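Local coordinates for Alpha/beta hydrolase fold-3 domain-containing protein (Enterococcus faecalis, PDB 2QRU), which is of unknown specific function but has an alpha/beta hydrolase fold and probably acts as a hydrolase, at residues L67-T72 against H187-P192; E83-L88 against L120-Q125; Y245-E248 against K253-K256. One frame throughout, in Å; residues are numbered along the deposited sequence.

Contact 1. Residues L67-T72 against H187-P192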
ATOM      1  N   LEU A  67      -2.298  -6.000  -9.338  1.00 24.40           N
ATOM      2  CA  LEU A  67      -1.382  -6.807 -10.148  1.00 24.51           C
ATOM      3  C   LEU A  67       0.065  -6.680  -9.650  1.00 25.18           C
ATOM      4  O   LEU A  67       0.456  -5.625  -9.088  1.00 24.72           O
ATOM      5  CB  LEU A  67      -1.501  -6.408 -11.631  1.00 25.46           C
ATOM      6  CG  LEU A  67      -2.846  -6.795 -12.257  1.00 26.26           C
ATOM      7  CD1 LEU A  67      -2.927  -6.191 -13.646  1.00 26.27           C
ATOM      8  CD2 LEU A  67      -3.050  -8.338 -12.327  1.00 25.90           C
ATOM      9  N   LEU A  68       0.859  -7.733  -9.887  1.00 25.25           N
ATOM     10  CA  LEU A  68       2.224  -7.785  -9.378  1.00 25.10           C
ATOM     11  C   LEU A  68       3.229  -7.881 -10.509  1.00 25.33           C
ATOM     12  O   LEU A  68       2.977  -8.533 -11.529  1.00 24.89           O
ATOM     13  CB  LEU A  68       2.432  -8.958  -8.417  1.00 24.97           C
ATOM     14  CG  LEU A  68       1.499  -9.012  -7.199  1.00 25.22           C
ATOM     15  CD1 LEU A  68       1.730 -10.299  -6.437  1.00 25.43           C
ATOM     16  CD2 LEU A  68       1.702  -7.774  -6.300  1.00 24.90           C
ATOM     17  N   ALA A  69       4.350  -7.198 -10.291  1.00 24.88           N
ATOM     18  CA  ALA A  69       5.515  -7.227 -11.173  1.00 25.12           C
ATOM     19  C   ALA A  69       6.371  -8.464 -10.866  1.00 24.75           C
ATOM     20  O   ALA A  69       6.247  -9.055  -9.776  1.00 24.43           O
ATOM     21  CB  ALA A  69       6.324  -5.918 -11.005  1.00 24.32           C
ATOM     22  N   PRO A  70       7.225  -8.896 -11.821  1.00 24.31           N
ATOM     23  CA  PRO A  70       7.459  -8.354 -13.171  1.00 24.50           C
ATOM     24  C   PRO A  70       6.369  -8.723 -14.176  1.00 24.65           C
ATOM     25  O   PRO A  70       6.408  -8.226 -15.316  1.00 25.61           O
ATOM     26  CB  PRO A  70       8.786  -9.014 -13.588  1.00 24.89           C
ATOM     27  CG  PRO A  70       8.734 -10.382 -12.895  1.00 24.16           C
ATOM     28  CD  PRO A  70       8.021 -10.119 -11.564  1.00 24.91           C
ATOM     29  N   ASN A  71       5.449  -9.620 -13.773  1.00 25.16           N
ATOM     30  CA  ASN A  71       4.375 -10.150 -14.638  1.00 25.22           C
ATOM     31  C   ASN A  71       3.574  -9.015 -15.267  1.00 25.66           C
ATOM     32  O   ASN A  71       3.255  -9.062 -16.459  1.00 25.83           O
ATOM     33  CB  ASN A  71       3.457 -11.098 -13.862  1.00 25.38           C
ATOM     34  CG  ASN A  71       4.218 -12.185 -13.133  1.00 25.41           C
ATOM     35  OD1 ASN A  71       5.215 -11.921 -12.461  1.00 26.33           O
ATOM     36  ND2 ASN A  71       3.740 -13.425 -13.248  1.00 25.79           N
ATOM     37  N   THR A  72       3.320  -7.967 -14.476  1.00 25.57           N
ATOM     38  CA  THR A  72       2.667  -6.747 -14.932  1.00 25.14           C
ATOM     39  C   THR A  72       3.550  -5.571 -14.493  1.00 25.54           C
ATOM     40  O   THR A  72       3.997  -5.549 -13.345  1.00 25.28           O
ATOM     41  CB  THR A  72       1.264  -6.603 -14.305  1.00 26.02           C
ATOM     42  OG1 THR A  72       0.455  -7.737 -14.676  1.00 25.89           O
ATOM     43  CG2 THR A  72       0.596  -5.334 -14.776  1.00 25.21           C
ATOM     44  N   HIS A 187      14.075  -3.097 -13.780  1.00 27.60           N
ATOM     45  CA  HIS A 187      13.725  -3.855 -14.979  1.00 27.39           C
ATOM     46  C   HIS A 187      12.420  -4.623 -14.731  1.00 26.77           C
ATOM     47  O   HIS A 187      11.532  -4.640 -15.591  1.00 26.96           O
ATOM     48  CB  HIS A 187      14.850  -4.806 -15.391  1.00 27.36           C
ATOM     49  CG  HIS A 187      14.551  -5.572 -16.641  1.00 29.44           C
ATOM     50  ND1 HIS A 187      14.627  -5.004 -17.895  1.00 32.06           N
ATOM     51  CD2 HIS A 187      14.140  -6.849 -16.830  1.00 30.64           C
ATOM     52  CE1 HIS A 187      14.293  -5.907 -18.805  1.00 31.63           C
ATOM     53  NE2 HIS A 187      13.991  -7.033 -18.183  1.00 29.73           N
ATOM     54  N   PHE A 188      12.311  -5.233 -13.555  1.00 25.81           N
ATOM     55  CA  PHE A 188      11.098  -5.973 -13.186  1.00 26.02           C
ATOM     56  C   PHE A 188       9.890  -5.041 -13.209  1.00 25.66           C
ATOM     57  O   PHE A 188       8.809  -5.424 -13.642  1.00 25.77           O
ATOM     58  CB  PHE A 188      11.242  -6.638 -11.811  1.00 26.53           C
ATOM     59  CG  PHE A 188      11.912  -7.992 -11.852  1.00 26.59           C
ATOM     60  CD1 PHE A 188      12.676  -8.388 -12.958  1.00 27.85           C
ATOM     61  CD2 PHE A 188      11.801  -8.861 -10.773  1.00 27.91           C
ATOM     62  CE1 PHE A 188      13.299  -9.639 -12.991  1.00 28.83           C
ATOM     63  CE2 PHE A 188      12.429 -10.115 -10.799  1.00 28.68           C
ATOM     64  CZ  PHE A 188      13.170 -10.500 -11.898  1.00 27.54           C
ATOM     65  N   TYR A 189      10.085  -3.814 -12.730  1.00 25.27           N
ATOM     66  CA  TYR A 189       9.012  -2.811 -12.681  1.00 24.75           C
ATOM     67  C   TYR A 189       8.675  -2.173 -14.044  1.00 25.53           C
ATOM     68  O   TYR A 189       7.633  -1.535 -14.194  1.00 26.25           O
ATOM     69  CB  TYR A 189       9.437  -1.680 -11.753  1.00 25.13           C
ATOM     70  CG  TYR A 189       9.375  -1.951 -10.266  1.00 25.40           C
ATOM     71  CD1 TYR A 189       8.565  -2.973  -9.723  1.00 24.48           C
ATOM     72  CD2 TYR A 189      10.055  -1.082  -9.383  1.00 26.29           C
ATOM     73  CE1 TYR A 189       8.485  -3.160  -8.329  1.00 24.46           C
ATOM     74  CE2 TYR A 189       9.993  -1.262  -8.018  1.00 24.24           C
ATOM     75  CZ  TYR A 189       9.203  -2.309  -7.497  1.00 25.18           C
ATOM     76  OH  TYR A 189       9.141  -2.445  -6.152  1.00 26.16           O
ATOM     77  N   GLY A 190       9.551  -2.335 -15.032  1.00 23.65           N
ATOM     78  CA  GLY A 190       9.368  -1.647 -16.329  1.00 24.13           C
ATOM     79  C   GLY A 190       9.720  -0.165 -16.324  1.00 23.81           C
ATOM     80  O   GLY A 190       9.261   0.606 -17.198  1.00 25.06           O
ATOM     81  N   LEU A 191      10.593   0.244 -15.409  1.00 23.24           N
ATOM     82  CA  LEU A 191      11.009   1.668 -15.340  1.00 23.25           C
ATOM     83  C   LEU A 191      11.966   2.032 -16.492  1.00 24.12           C
ATOM     84  O   LEU A 191      12.751   1.193 -16.916  1.00 25.88           O
ATOM     85  CB  LEU A 191      11.691   1.980 -14.020  1.00 23.94           C
ATOM     86  CG  LEU A 191      10.811   1.698 -12.794  1.00 24.02           C
ATOM     87  CD1 LEU A 191      11.515   2.052 -11.490  1.00 24.49           C
ATOM     88  CD2 LEU A 191       9.529   2.492 -12.915  1.00 26.95           C
ATOM     89  N   PRO A 192      11.881   3.271 -16.999  1.00 24.30           N
ATOM     90  CA  PRO A 192      12.763   3.722 -18.096  1.00 24.04           C
ATOM     91  C   PRO A 192      14.246   3.433 -17.831  1.00 25.01           C
ATOM     92  O   PRO A 192      14.779   3.750 -16.757  1.00 24.55           O
ATOM     93  CB  PRO A 192      12.518   5.239 -18.132  1.00 24.81           C
ATOM     94  CG  PRO A 192      11.084   5.368 -17.665  1.00 23.16           C
ATOM     95  CD  PRO A 192      10.939   4.328 -16.582  1.00 24.39           C
TER

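Contact 2. Residues E83-L88 against L120-Q125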
ATOM      1  N   GLU A  83      -8.850   1.364 -12.527  1.00 23.06           N
ATOM      2  CA  GLU A  83      -9.981   0.568 -13.040  1.00 23.84           C
ATOM      3  C   GLU A  83     -10.678  -0.178 -11.905  1.00 23.34           C
ATOM      4  O   GLU A  83     -11.929  -0.180 -11.800  1.00 24.41           O
ATOM      5  CB  GLU A  83      -9.522  -0.456 -14.087  1.00 23.83           C
ATOM      6  CG  GLU A  83     -10.711  -1.288 -14.622  1.00 24.35           C
ATOM      7  CD  GLU A  83     -10.327  -2.458 -15.541  1.00 26.72           C
ATOM      8  OE1 GLU A  83      -9.219  -3.029 -15.360  1.00 26.46           O
ATOM      9  OE2 GLU A  83     -11.169  -2.815 -16.421  1.00 26.30           O
ATOM     10  N   THR A  84      -9.868  -0.861 -11.099  1.00 23.19           N
ATOM     11  CA  THR A  84     -10.360  -1.696 -10.003  1.00 24.00           C
ATOM     12  C   THR A  84     -11.114  -0.853  -8.984  1.00 23.47           C
ATOM     13  O   THR A  84     -12.206  -1.244  -8.513  1.00 23.79           O
ATOM     14  CB  THR A  84      -9.209  -2.461  -9.323  1.00 24.08           C
ATOM     15  OG1 THR A  84      -8.512  -3.236 -10.318  1.00 24.22           O
ATOM     16  CG2 THR A  84      -9.762  -3.407  -8.261  1.00 24.69           C
ATOM     17  N   PHE A  85     -10.556   0.317  -8.666  1.00 23.15           N
ATOM     18  CA  PHE A  85     -11.246   1.188  -7.722  1.00 23.06           C
ATOM     19  C   PHE A  85     -12.597   1.625  -8.266  1.00 23.26           C
ATOM     20  O   PHE A  85     -13.594   1.632  -7.540  1.00 22.63           O
ATOM     21  CB  PHE A  85     -10.436   2.427  -7.330  1.00 23.45           C
ATOM     22  CG  PHE A  85     -11.122   3.224  -6.270  1.00 24.08           C
ATOM     23  CD1 PHE A  85     -10.889   2.938  -4.919  1.00 23.15           C
ATOM     24  CD2 PHE A  85     -12.087   4.183  -6.609  1.00 24.28           C
ATOM     25  CE1 PHE A  85     -11.581   3.640  -3.915  1.00 24.84           C
ATOM     26  CE2 PHE A  85     -12.781   4.887  -5.586  1.00 24.94           C
ATOM     27  CZ  PHE A  85     -12.526   4.614  -4.274  1.00 23.89           C
ATOM     28  N   GLN A  86     -12.620   2.006  -9.545  1.00 23.47           N
ATOM     29  CA  GLN A  86     -13.863   2.430 -10.163  1.00 23.93           C
ATOM     30  C   GLN A  86     -14.950   1.333 -10.088  1.00 23.98           C
ATOM     31  O   GLN A  86     -16.088   1.629  -9.737  1.00 25.41           O
ATOM     32  CB  GLN A  86     -13.628   2.879 -11.604  1.00 24.88           C
ATOM     33  CG  GLN A  86     -12.860   4.177 -11.700  1.00 26.61           C
ATOM     34  CD  GLN A  86     -12.785   4.626 -13.149  1.00 30.71           C
ATOM     35  OE1 GLN A  86     -11.902   4.204 -13.898  1.00 32.97           O
ATOM     36  NE2 GLN A  86     -13.751   5.438 -13.568  1.00 33.19           N
ATOM     37  N   LEU A  87     -14.577   0.084 -10.359  1.00 23.14           N
ATOM     38  CA  LEU A  87     -15.510  -1.059 -10.216  1.00 24.04           C
ATOM     39  C   LEU A  87     -15.930  -1.248  -8.757  1.00 23.67           C
ATOM     40  O   LEU A  87     -17.106  -1.505  -8.461  1.00 24.79           O
ATOM     41  CB  LEU A  87     -14.886  -2.348 -10.745  1.00 23.58           C
ATOM     42  CG  LEU A  87     -14.557  -2.373 -12.242  1.00 23.51           C
ATOM     43  CD1 LEU A  87     -13.658  -3.560 -12.589  1.00 26.11           C
ATOM     44  CD2 LEU A  87     -15.831  -2.340 -13.117  1.00 22.63           C
ATOM     45  N   LEU A  88     -14.965  -1.135  -7.849  1.00 23.85           N
ATOM     46  CA  LEU A  88     -15.233  -1.274  -6.403  1.00 23.71           C
ATOM     47  C   LEU A  88     -16.217  -0.201  -5.922  1.00 24.20           C
ATOM     48  O   LEU A  88     -17.103  -0.445  -5.078  1.00 24.60           O
ATOM     49  CB  LEU A  88     -13.911  -1.200  -5.613  1.00 23.75           C
ATOM     50  CG  LEU A  88     -14.013  -1.435  -4.102  1.00 23.05           C
ATOM     51  CD1 LEU A  88     -14.303  -2.948  -3.782  1.00 22.30           C
ATOM     52  CD2 LEU A  88     -12.713  -0.949  -3.470  1.00 23.77           C
ATOM     53  N   LEU A 120     -11.248  11.936 -11.515  1.00 35.24           N
ATOM     54  CA  LEU A 120     -12.521  11.269 -11.699  1.00 34.82           C
ATOM     55  C   LEU A 120     -13.567  11.753 -10.687  1.00 34.57           C
ATOM     56  O   LEU A 120     -14.604  11.116 -10.526  1.00 34.03           O
ATOM     57  CB  LEU A 120     -12.319   9.764 -11.546  1.00 34.72           C
ATOM     58  CG  LEU A 120     -11.392   9.064 -12.542  1.00 35.28           C
ATOM     59  CD1 LEU A 120     -11.060   7.672 -12.013  1.00 35.41           C
ATOM     60  CD2 LEU A 120     -12.014   9.003 -13.950  1.00 35.52           C
ATOM     61  N   ASN A 121     -13.278  12.859  -9.995  1.00 34.79           N
ATOM     62  CA  ASN A 121     -14.150  13.384  -8.926  1.00 34.91           C
ATOM     63  C   ASN A 121     -14.446  12.411  -7.786  1.00 34.06           C
ATOM     64  O   ASN A 121     -15.587  12.319  -7.319  1.00 34.59           O
ATOM     65  CB  ASN A 121     -15.473  13.897  -9.517  1.00 35.93           C
ATOM     66  CG  ASN A 121     -15.322  15.231 -10.178  1.00 38.97           C
ATOM     67  OD1 ASN A 121     -14.899  16.204  -9.544  1.00 43.98           O
ATOM     68  ND2 ASN A 121     -15.669  15.300 -11.458  1.00 41.25           N
ATOM     69  N   LEU A 122     -13.418  11.695  -7.328  1.00 31.29           N
ATOM     70  CA  LEU A 122     -13.573  10.652  -6.316  1.00 30.74           C
ATOM     71  C   LEU A 122     -12.536  10.772  -5.184  1.00 30.50           C
ATOM     72  O   LEU A 122     -11.892   9.782  -4.788  1.00 31.38           O
ATOM     73  CB  LEU A 122     -13.460   9.276  -6.951  1.00 30.84           C
ATOM     74  CG  LEU A 122     -14.694   8.847  -7.747  1.00 31.28           C
ATOM     75  CD1 LEU A 122     -14.358   7.613  -8.563  1.00 31.50           C
ATOM     76  CD2 LEU A 122     -15.828   8.561  -6.765  1.00 35.16           C
ATOM     77  N   THR A 123     -12.421  11.962  -4.635  1.00 29.31           N
ATOM     78  CA  THR A 123     -11.394  12.249  -3.641  1.00 29.00           C
ATOM     79  C   THR A 123     -11.620  11.462  -2.323  1.00 26.77           C
ATOM     80  O   THR A 123     -12.718  11.484  -1.766  1.00 26.41           O
ATOM     81  CB  THR A 123     -11.357  13.746  -3.335  1.00 30.35           C
ATOM     82  OG1 THR A 123     -11.280  14.488  -4.567  1.00 33.65           O
ATOM     83  CG2 THR A 123     -10.171  14.064  -2.449  1.00 32.80           C
ATOM     84  N   PRO A 124     -10.581  10.761  -1.834  1.00 25.94           N
ATOM     85  CA  PRO A 124     -10.703  10.097  -0.524  1.00 24.74           C
ATOM     86  C   PRO A 124     -10.948  11.139   0.563  1.00 25.25           C
ATOM     87  O   PRO A 124     -10.522  12.285   0.410  1.00 24.39           O
ATOM     88  CB  PRO A 124      -9.314   9.473  -0.306  1.00 25.53           C
ATOM     89  CG  PRO A 124      -8.746   9.322  -1.749  1.00 24.94           C
ATOM     90  CD  PRO A 124      -9.253  10.561  -2.445  1.00 24.74           C
ATOM     91  N   GLN A 125     -11.612  10.733   1.650  1.00 24.00           N
ATOM     92  CA  GLN A 125     -11.820  11.600   2.802  1.00 25.31           C
ATOM     93  C   GLN A 125     -10.510  11.780   3.570  1.00 24.02           C
ATOM     94  O   GLN A 125     -10.275  12.843   4.161  1.00 23.91           O
ATOM     95  CB  GLN A 125     -12.910  11.021   3.739  1.00 25.31           C
ATOM     96  CG  GLN A 125     -13.298  11.960   4.906  1.00 28.78           C
ATOM     97  CD  GLN A 125     -14.152  11.285   6.013  1.00 31.91           C
ATOM     98  OE1 GLN A 125     -14.016  10.080   6.306  1.00 38.04           O
ATOM     99  NE2 GLN A 125     -15.009  12.082   6.658  1.00 38.42           N
TER

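Contact 3. Residues Y245-E248 against K253-K256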
ATOM      1  N   TYR A 245      10.656   4.335  16.503  1.00 31.38           N
ATOM      2  CA  TYR A 245      12.095   4.326  16.556  1.00 32.85           C
ATOM      3  C   TYR A 245      12.601   2.885  16.680  1.00 32.80           C
ATOM      4  O   TYR A 245      11.945   2.030  17.279  1.00 31.99           O
ATOM      5  CB  TYR A 245      12.600   5.274  17.690  1.00 34.46           C
ATOM      6  CG  TYR A 245      12.310   6.741  17.356  1.00 37.34           C
ATOM      7  CD1 TYR A 245      13.111   7.440  16.453  1.00 39.30           C
ATOM      8  CD2 TYR A 245      11.211   7.405  17.893  1.00 37.96           C
ATOM      9  CE1 TYR A 245      12.838   8.778  16.101  1.00 40.79           C
ATOM     10  CE2 TYR A 245      10.938   8.743  17.558  1.00 39.91           C
ATOM     11  CZ  TYR A 245      11.754   9.414  16.659  1.00 39.58           C
ATOM     12  OH  TYR A 245      11.480  10.732  16.303  1.00 40.29           O
ATOM     13  N   TYR A 246      13.728   2.611  16.038  1.00 32.91           N
ATOM     14  CA  TYR A 246      14.470   1.374  16.297  1.00 33.63           C
ATOM     15  C   TYR A 246      13.803   0.077  15.804  1.00 32.58           C
ATOM     16  O   TYR A 246      14.244  -1.013  16.161  1.00 33.70           O
ATOM     17  CB  TYR A 246      14.887   1.310  17.791  1.00 35.43           C
ATOM     18  CG  TYR A 246      15.878   2.411  18.136  1.00 37.64           C
ATOM     19  CD1 TYR A 246      17.103   2.498  17.454  1.00 42.30           C
ATOM     20  CD2 TYR A 246      15.588   3.383  19.102  1.00 39.56           C
ATOM     21  CE1 TYR A 246      18.036   3.510  17.735  1.00 42.67           C
ATOM     22  CE2 TYR A 246      16.507   4.414  19.393  1.00 41.33           C
ATOM     23  CZ  TYR A 246      17.730   4.467  18.699  1.00 41.65           C
ATOM     24  OH  TYR A 246      18.664   5.452  18.959  1.00 42.14           O
ATOM     25  N   LEU A 247      12.769   0.192  14.963  1.00 30.96           N
ATOM     26  CA  LEU A 247      12.093  -0.976  14.400  1.00 29.76           C
ATOM     27  C   LEU A 247      12.420  -1.180  12.938  1.00 29.99           C
ATOM     28  O   LEU A 247      12.752  -0.215  12.232  1.00 30.49           O
ATOM     29  CB  LEU A 247      10.570  -0.861  14.530  1.00 30.25           C
ATOM     30  CG  LEU A 247       9.994  -0.917  15.932  1.00 29.52           C
ATOM     31  CD1 LEU A 247       8.490  -0.818  15.902  1.00 33.73           C
ATOM     32  CD2 LEU A 247      10.457  -2.202  16.660  1.00 30.03           C
ATOM     33  N   GLU A 248      12.288  -2.430  12.489  1.00 29.71           N
ATOM     34  CA  GLU A 248      12.435  -2.785  11.075  1.00 30.48           C
ATOM     35  C   GLU A 248      11.315  -2.154  10.258  1.00 28.82           C
ATOM     36  O   GLU A 248      10.231  -1.863  10.782  1.00 27.92           O
ATOM     37  CB  GLU A 248      12.389  -4.304  10.898  1.00 31.13           C
ATOM     38  CG  GLU A 248      12.594  -4.825   9.451  1.00 37.51           C
ATOM     39  CD  GLU A 248      11.313  -5.465   8.831  1.00 43.39           C
ATOM     40  OE1 GLU A 248      10.812  -6.469   9.411  1.00 48.03           O
ATOM     41  OE2 GLU A 248      10.860  -5.024   7.744  1.00 39.18           O
ATOM     42  N   LYS A 253       4.030  -6.165  10.985  0.50 25.13           N
ATOM     43  CA  LYS A 253       4.241  -7.585  11.340  0.50 26.34           C
ATOM     44  C   LYS A 253       4.312  -7.803  12.847  0.50 27.49           C
ATOM     45  O   LYS A 253       4.147  -8.948  13.337  0.50 27.45           O
ATOM     46  CB  LYS A 253       5.517  -8.106  10.703  0.50 25.80           C
ATOM     47  CG  LYS A 253       5.452  -8.239   9.202  0.50 27.42           C
ATOM     48  CD  LYS A 253       6.667  -8.971   8.690  0.50 28.16           C
ATOM     49  CE  LYS A 253       7.953  -8.208   9.010  0.50 29.07           C
ATOM     50  NZ  LYS A 253       9.131  -8.868   8.392  0.50 29.59           N
ATOM     51  N   GLN A 254       4.561  -6.715  13.583  1.00 27.72           N
ATOM     52  CA  GLN A 254       4.753  -6.789  15.051  1.00 31.07           C
ATOM     53  C   GLN A 254       3.775  -5.921  15.821  1.00 31.13           C
ATOM     54  O   GLN A 254       4.182  -5.020  16.569  1.00 31.04           O
ATOM     55  CB  GLN A 254       6.154  -6.339  15.488  1.00 32.00           C
ATOM     56  CG  GLN A 254       7.329  -6.910  14.792  1.00 34.36           C
ATOM     57  CD  GLN A 254       8.572  -6.062  15.062  1.00 37.75           C
ATOM     58  OE1 GLN A 254       9.224  -5.582  14.133  1.00 39.01           O
ATOM     59  NE2 GLN A 254       8.879  -5.848  16.341  1.00 33.84           N
ATOM     60  N   THR A 255       2.489  -6.216  15.675  1.00 32.07           N
ATOM     61  CA  THR A 255       1.438  -5.380  16.265  1.00 33.06           C
ATOM     62  C   THR A 255       1.404  -5.417  17.794  1.00 32.49           C
ATOM     63  O   THR A 255       0.738  -4.598  18.427  1.00 32.87           O
ATOM     64  CB  THR A 255       0.050  -5.775  15.741  1.00 33.14           C
ATOM     65  OG1 THR A 255      -0.202  -7.151  16.073  1.00 36.68           O
ATOM     66  CG2 THR A 255      -0.034  -5.544  14.249  1.00 35.59           C
ATOM     67  N   LYS A 256       2.112  -6.381  18.376  1.00 32.01           N
ATOM     68  CA  LYS A 256       2.169  -6.540  19.821  1.00 31.38           C
ATOM     69  C   LYS A 256       3.344  -5.800  20.463  1.00 29.86           C
ATOM     70  O   LYS A 256       3.481  -5.804  21.702  1.00 30.21           O
ATOM     71  CB  LYS A 256       2.214  -8.037  20.187  1.00 32.73           C
ATOM     72  CG  LYS A 256       0.895  -8.624  20.657  1.00 36.29           C
ATOM     73  CD  LYS A 256      -0.283  -8.291  19.766  1.00 38.08           C
ATOM     74  CE  LYS A 256      -1.593  -8.504  20.538  1.00 42.21           C
ATOM     75  NZ  LYS A 256      -2.722  -7.715  19.929  1.00 43.46           N
TER
HETATM   76  O   HOH W   1      12.103  -4.780  14.198  1.00 39.75           O
HETATM   77  O   HOH W   2       9.281  -4.439  11.775  1.00 41.38           O

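Contact 1. Residues L67-T72 against H187-P192
Pro70 sets its CB and CG over one face of the Phe188 ring, and this CH-pi contact carries most of the apolar packing. Its CG sits 4.1 Å from the centroid of the Phe188 ring and 14° off the ring normal, displaced toward the rim. Beside it, Pro70 CB comes within 3.7 Å of Phe188 CG. The two side chains point the same way. With CG anti to the carbonyl carbon (chi1 -85°), the Phe188 ring runs alongside Pro70. Leu175 of helix 173-181 touches both Pro70 and Phe188.

A second apolar touch is made by Ala69. Its CB meets the Tyr189 ring at the edge and in the ring plane, 3.9 Å from Tyr189 CD1. The hydroxyl of Tyr189 is hydrogen-bonded to the backbone oxygen of Gly37.

The polar part has no direct hydrogen bond between the segments. Pro70 CA approaches Phe188 O at 3.3 Å in a CA-H...O contact. The same Phe188 oxygen accepts a hydrogen bond from Lys73 NZ, which also bonds Pro70 O and so bridges both segments.

The peptide bond before Pro70 is cis. Helix 185-189 ends in a Schellman motif, with Gly190 at positive phi. The contact thus joins the loop after strand 59-64 to a helix C-terminus, in a buried part of the alpha/beta hydrolase fold.

Contact 2. Residues E83-L88 against L120-Q125
Phe85 and Leu122 make the inner half of this contact, and Gln86 and Leu120 the outer half. It pairs a helix of the alpha/beta hydrolase fold, 74-93, with the loop that leads from helix 105-119 to strand 127-130. Helix 105-119 ends in a Schellman motif whose C-prime residue is Asn121, at positive phi. The turn carries the chain from Leu120 to Leu122, and both leucines point their CB atoms at helix 74-93.

The inner side is apolar and centres on the buried Phe85. Its CG is anti to the backbone N (chi1 -175°), which sends the ring toward the loop and Leu122. Leu113 and Leu117 of helix 105-119 also touch Phe85, and Phe98 meets its ring with the planes at about 45°. Leu122 adds one edge contact to this cluster: its CD1 lies near the ring plane, 4.3 Å from Phe85 CE2.

The outer side is nearer the solvent, although its atoms come closer together. No hydrogen bond links the two segments. Gln86 is extended beyond CG, and its side chain crosses that of Leu120 at about a right angle. The leucine meets the amide group and the methylene before it through CD1, and its other methyl also approaches the amide nitrogen. Leu120 CD2 lies 4.0 Å from Gln86 NE2, while Leu120 CD1 comes to 3.7 Å from Gln86 CD.

Contact 3. Residues Y245-E248 against K253-K256
The loop after strand 240-244 is where alpha/beta hydrolases place their catalytic histidine. Here it holds His249, which with Ser104 and Asp221 has the geometry of a probable catalytic triad. Glu248 directly precedes that histidine and forms a salt bridge with Lys253 across the loop. Lys253 was modelled in two conformers, and the bridge is described for one of them, so it may not be permanent. In that conformer Lys253 NZ donates to Glu248 OE1 at 3.1 Å. It comes from the syn side of the carboxylate, 17° out of its plane. The two side chains cross at about a right angle. The lysine chain bends at chi3 (-62°), which turns its ammonium end to the glutamate. Glu248 OE2 has a different partner, the backbone N of Asp250. Glu223 OE2, of like charge, lies close to Glu248 OE2.

Gln254 reaches the other segment mainly through water. Water 1 accepts from Glu248 N at 2.9 Å and donates to Gln254 OE1 at 3.0 Å. Water 2 lies 2.9 Å from Glu248 O and 2.6 Å from Gln254 OE1. The amide nitrogen end meets a methyl instead, with Gln254 NE2 4.0 Å from Leu247 CD2.

Leu247 O accepts a hydrogen bond from Ser218 OG, at the end of the adjacent strand 213-218. Both segments lie at the surface, in the connection from edge strand 240-244 to helix 258-272.

Contact 1 is buried, contact 2 partly buried, and contact 3 lies at the surface. The chemistry follows this order. Contacts 1 and 2 have no direct hydrogen bond between their segments and rest mainly on van der Waals touches, with a CA-H...O contact in contact 1 and a glutamine amide against a leucine in contact 2. Contact 3 uses a salt bridge, described for one lysine conformer, and two waters. Contacts 1 and 2 both involve helix 74-93: segment 83-88 lies on it, and segment 67-72 in the loop leading into it. Contact 2 is nested along the chain within contact 1, their centres 23 Å apart. Contact 3 follows later, across the chain's centre from contact 2.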